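Local structure of orotidine 5'-phosphate decarboxylase (3TFX) at residues H90-S95 and L147-M152; V161-L166 and F179-P184. The protein probably catalyses the decarboxylation of orotidine 5'-monophosphate to uridine 5'-monophosphate, the last step of de novo UMP synthesis, and works as a homodimer. All blocks are in the same frame, centred on the assembly; numbering follows the deposited sequence.

Contact 1 and contact 2 lie in one eight-stranded barrel, their centres about 14 Å apart. Contact 2 (161-166 with 179-184) belongs to the barrel wall, where neighbouring parallel strands share three backbone hydrogen bonds and pack side chains on both faces. Contact 1 (90-95 with 147-152) lies farther from the chain centre, at the dimer interface, and is buried there; no hydrogen bond crosses it, and aliphatic groups with a selenomethionine join a strand-to-helix turn to helix 142-155. That helix leads directly into strand 160-162, and the two contacts meet where Ala-150 CB lies 3.9 Å from Val-161 CG1, so the helix touches both the turn and the wall.

Contact 1: H90-S95 and L147-M152; sequences HALGGS and LSLAKM
Ala-91 CB points at helix 142-155 and rests 3.7 Å from Leu-149 CG, the branch point of that leucine, with Leu-149 CB almost as near. The leucine's CD2 methyl then meets CD2 of Leu-92 at 4.1 Å, the two side chains crossing at a slant; Leu-92 starts out away from the helix, and only its end returns to it. One helical turn on, Met-152, present as selenomethionine, reaches over to the turn. Its CG is anti to the backbone N (chi1 -173°), and a bend at the last torsion (chi3 65°) brings the CE methyl over to Ala-91. CE lies 3.2 Å from Ala-91 O. The selenium, SE, lies 3.8 Å from Ser-95 N. The receiving surface is the turn that carries strand 86-90 of the TIM barrel into helix 95-108. Its short 3-10 segment is closed by Gly-94 N bonding to Ala-91 O at 2.8 Å, so the oxygen beside the CE methyl already has a donor. Gly-94 is the N-cap residue, whose backbone angles would jam a side chain against the preceding carbonyl oxygen. Farther out, Ser-95 OG and Met-152 O both hydrogen-bond Ser-156 OG. Glu-135 of the second subunit accepts a hydrogen bond from Ser-95 N through OE1 and packs on Leu-149 and Met-152.

Contact 2: V161-L166 and F179-P184; sequences VICSPL and FLYVTP
Val-161 sets both its methyls against the aromatic side chains of Phe-179 and Tyr-181, at the start of a right-handed beta-alpha-beta crossover of the TIM barrel: strand 160-162, helix 168-175, strand 180-183. The valine crosses Phe-179 at about a right angle, CG1 and CG2 each 3.8 Å from ring atom CE2. Beside Tyr-181 it runs alongside, pointing the same way, with CG2 4.0 Å from CD1. The two rings also meet, Tyr-181 CE1 lying in the plane of the Phe-179 ring at its edge. An alanine in place of Val-161 removes both methyls and would probably open a gap beside these rings, leaving Phe-179 freer to shift. Tyr-181 is further tied by its OH to Gly-176 O. Between the two strands the backbones pair in parallel: Val-161 N binds Leu-180 O, Val-182 N binds Val-161 O, and Cys-163 N binds Val-182 O at 3.0 Å. Ile-162 and Val-182 occupy the other face of the sheet, crossing at a slant, with Ile-162 CD1 4.0 Å from Val-182 CG1. Ile-162 CG2 also reaches Pro-184 CD; this end of the contact lies near the predicted substrate-binding residues Asp-62 and Lys-35. Back on the helix side, Cys-163 SG sits between its own N and carbonyl carbon (chi1 60°), which sets it at the edge of the Tyr-181 ring and 4.0 Å from Thr-183 CG2. Thr-183 OG1 bonds Ser-210 OG, while the CA-H of Thr-183 points to Cys-163 O, CA to O 3.3 Å.

Contact 1: H90-S95 and L147-M152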
# COMPACT_ATOMS: atom_id res chain seq x y z
N HIS A 90 4.78 5.39 1.15
CA HIS A 90 4.81 6.50 0.20
C HIS A 90 5.08 7.85 0.86
O HIS A 90 4.34 8.26 1.76
CB HIS A 90 3.49 6.55 -0.59
CG HIS A 90 3.49 5.67 -1.80
ND1 HIS A 90 4.05 6.06 -2.99
CD2 HIS A 90 3.04 4.41 -1.98
CE1 HIS A 90 3.93 5.07 -3.87
NE2 HIS A 90 3.32 4.06 -3.28
N ALA A 91 6.16 8.52 0.43
CA ALA A 91 6.44 9.89 0.86
C ALA A 91 5.32 10.84 0.42
O ALA A 91 5.04 11.82 1.10
CB ALA A 91 7.78 10.39 0.30
N LEU A 92 4.69 10.54 -0.71
CA LEU A 92 3.50 11.26 -1.17
C LEU A 92 2.37 11.31 -0.12
O LEU A 92 1.53 12.22 -0.16
CB LEU A 92 2.99 10.66 -2.48
CG LEU A 92 3.81 10.96 -3.74
CD1 LEU A 92 3.19 10.26 -4.96
CD2 LEU A 92 3.93 12.45 -3.99
N GLY A 93 2.38 10.36 0.82
CA GLY A 93 1.45 10.36 1.95
C GLY A 93 1.69 11.46 2.97
O GLY A 93 0.86 11.70 3.86
N GLY A 94 2.85 12.12 2.87
CA GLY A 94 3.14 13.27 3.69
C GLY A 94 3.93 13.01 4.96
O GLY A 94 4.09 11.86 5.42
N SER A 95 4.40 14.11 5.53
CA SER A 95 5.29 14.13 6.69
C SER A 95 4.78 13.41 7.93
O SER A 95 5.51 12.62 8.56
CB SER A 95 5.57 15.59 7.06
OG SER A 95 6.50 15.61 8.11
N LEU A 147 14.15 14.63 -4.82
CA LEU A 147 14.99 15.14 -3.73
C LEU A 147 14.13 15.73 -2.59
O LEU A 147 14.39 15.47 -1.41
CB LEU A 147 15.99 16.16 -4.27
CG LEU A 147 16.79 17.00 -3.25
CD1 LEU A 147 17.66 16.10 -2.42
CD2 LEU A 147 17.63 18.12 -3.93
N SER A 148 13.10 16.47 -2.95
CA SER A 148 12.17 17.07 -1.97
C SER A 148 11.44 16.00 -1.11
O SER A 148 11.36 16.13 0.11
CB SER A 148 11.15 17.94 -2.71
OG SER A 148 10.20 18.49 -1.83
N LEU A 149 10.93 14.96 -1.76
CA LEU A 149 10.31 13.83 -1.06
C LEU A 149 11.32 13.11 -0.17
O LEU A 149 11.02 12.77 0.97
CB LEU A 149 9.72 12.86 -2.08
CG LEU A 149 8.22 12.88 -2.42
CD1 LEU A 149 7.44 14.09 -1.95
CD2 LEU A 149 7.99 12.59 -3.88
N ALA A 150 12.53 12.89 -0.68
CA ALA A 150 13.57 12.21 0.08
C ALA A 150 13.98 13.01 1.34
O ALA A 150 14.03 12.45 2.43
CB ALA A 150 14.77 11.90 -0.80
N LYS A 151 14.26 14.31 1.17
CA LYS A 151 14.64 15.17 2.29
C LYS A 151 13.57 15.17 3.38
O LYS A 151 13.86 14.99 4.57
CB LYS A 151 14.91 16.60 1.82
CG LYS A 151 16.25 16.81 1.14
CD LYS A 151 16.44 18.24 0.65
CE LYS A 151 16.58 19.24 1.80
NZ LYS A 151 17.84 19.04 2.60
N MSE A 152 12.31 15.34 2.96
CA MSE A 152 11.18 15.32 3.87
C MSE A 152 11.07 14.00 4.62
O MSE A 152 10.78 14.01 5.82
CB MSE A 152 9.87 15.62 3.13
CG MSE A 152 8.67 15.78 4.08
SE MSE A 152 6.95 15.70 3.14
CE MSE A 152 7.03 13.84 2.54

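Contact 2: V161-L166 and F179-P184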
# COMPACT_ATOMS: atom_id res chain seq x y z
N VAL A 161 15.57 5.69 1.72
CA VAL A 161 14.70 5.79 0.55
C VAL A 161 15.01 4.68 -0.47
O VAL A 161 16.11 4.15 -0.52
CB VAL A 161 14.87 7.13 -0.19
CG1 VAL A 161 14.18 8.24 0.56
CG2 VAL A 161 16.37 7.43 -0.44
N ILE A 162 14.02 4.37 -1.30
CA ILE A 162 14.24 3.58 -2.49
C ILE A 162 14.56 4.57 -3.59
O ILE A 162 13.77 5.46 -3.87
CB ILE A 162 12.97 2.79 -2.89
CG1 ILE A 162 12.36 2.04 -1.69
CG2 ILE A 162 13.22 1.94 -4.17
CD1 ILE A 162 13.25 1.01 -1.02
N CYS A 163 15.72 4.41 -4.23
CA CYS A 163 16.11 5.26 -5.35
C CYS A 163 16.86 4.43 -6.38
O CYS A 163 17.23 3.30 -6.11
CB CYS A 163 16.99 6.43 -4.87
SG CYS A 163 18.55 5.93 -4.05
N SER A 164 17.07 5.00 -7.56
CA SER A 164 17.86 4.33 -8.58
C SER A 164 19.34 4.52 -8.24
O SER A 164 19.70 5.51 -7.61
CB SER A 164 17.58 4.94 -9.95
OG SER A 164 18.59 5.88 -10.25
N PRO A 165 20.20 3.57 -8.66
CA PRO A 165 21.64 3.70 -8.45
C PRO A 165 22.20 5.09 -8.83
O PRO A 165 23.04 5.64 -8.11
CB PRO A 165 22.24 2.61 -9.36
CG PRO A 165 21.05 1.90 -10.01
CD PRO A 165 19.85 2.25 -9.21
N LEU A 166 21.71 5.65 -9.93
CA LEU A 166 22.18 6.94 -10.44
C LEU A 166 21.77 8.13 -9.58
O LEU A 166 22.42 9.18 -9.62
CB LEU A 166 21.67 7.17 -11.86
CG LEU A 166 22.40 6.53 -13.05
CD1 LEU A 166 21.49 6.53 -14.26
CD2 LEU A 166 23.68 7.29 -13.37
N PHE A 179 21.43 7.40 6.85
CA PHE A 179 20.33 7.17 5.93
C PHE A 179 20.70 5.99 5.03
O PHE A 179 21.88 5.77 4.73
CB PHE A 179 20.09 8.40 5.06
CG PHE A 179 18.65 8.62 4.67
CD1 PHE A 179 17.64 8.68 5.63
CD2 PHE A 179 18.30 8.81 3.33
CE1 PHE A 179 16.30 8.91 5.27
CE2 PHE A 179 16.97 9.05 2.95
CZ PHE A 179 15.97 9.11 3.94
N LEU A 180 19.68 5.25 4.61
CA LEU A 180 19.88 4.09 3.73
C LEU A 180 19.43 4.40 2.32
O LEU A 180 18.29 4.77 2.09
CB LEU A 180 19.12 2.88 4.28
CG LEU A 180 19.59 2.36 5.64
CD1 LEU A 180 18.59 1.38 6.20
CD2 LEU A 180 21.04 1.74 5.61
N TYR A 181 20.34 4.25 1.36
CA TYR A 181 19.97 4.39 -0.04
C TYR A 181 19.84 2.99 -0.63
O TYR A 181 20.84 2.31 -0.87
CB TYR A 181 21.00 5.27 -0.78
CG TYR A 181 21.20 6.60 -0.08
CD1 TYR A 181 20.36 7.68 -0.34
CD2 TYR A 181 22.20 6.77 0.88
CE1 TYR A 181 20.52 8.91 0.31
CE2 TYR A 181 22.38 8.01 1.54
CZ TYR A 181 21.52 9.06 1.25
OH TYR A 181 21.66 10.26 1.90
N VAL A 182 18.59 2.55 -0.80
CA VAL A 182 18.27 1.19 -1.24
C VAL A 182 17.92 1.18 -2.72
O VAL A 182 16.96 1.85 -3.14
CB VAL A 182 17.14 0.58 -0.40
CG1 VAL A 182 16.75 -0.82 -0.92
CG2 VAL A 182 17.55 0.53 1.09
N THR A 183 18.71 0.45 -3.51
CA THR A 183 18.68 0.56 -4.98
C THR A 183 18.37 -0.78 -5.68
O THR A 183 19.22 -1.68 -5.67
CB THR A 183 20.03 1.11 -5.52
OG1 THR A 183 21.07 0.18 -5.23
CG2 THR A 183 20.39 2.43 -4.86
N PRO A 184 17.18 -0.90 -6.31
CA PRO A 184 16.74 -2.16 -6.99
C PRO A 184 17.17 -2.49 -8.43
O PRO A 184 16.99 -3.64 -8.87
CB PRO A 184 15.19 -2.06 -6.95
CG PRO A 184 14.91 -0.60 -6.92
CD PRO A 184 16.06 0.05 -6.16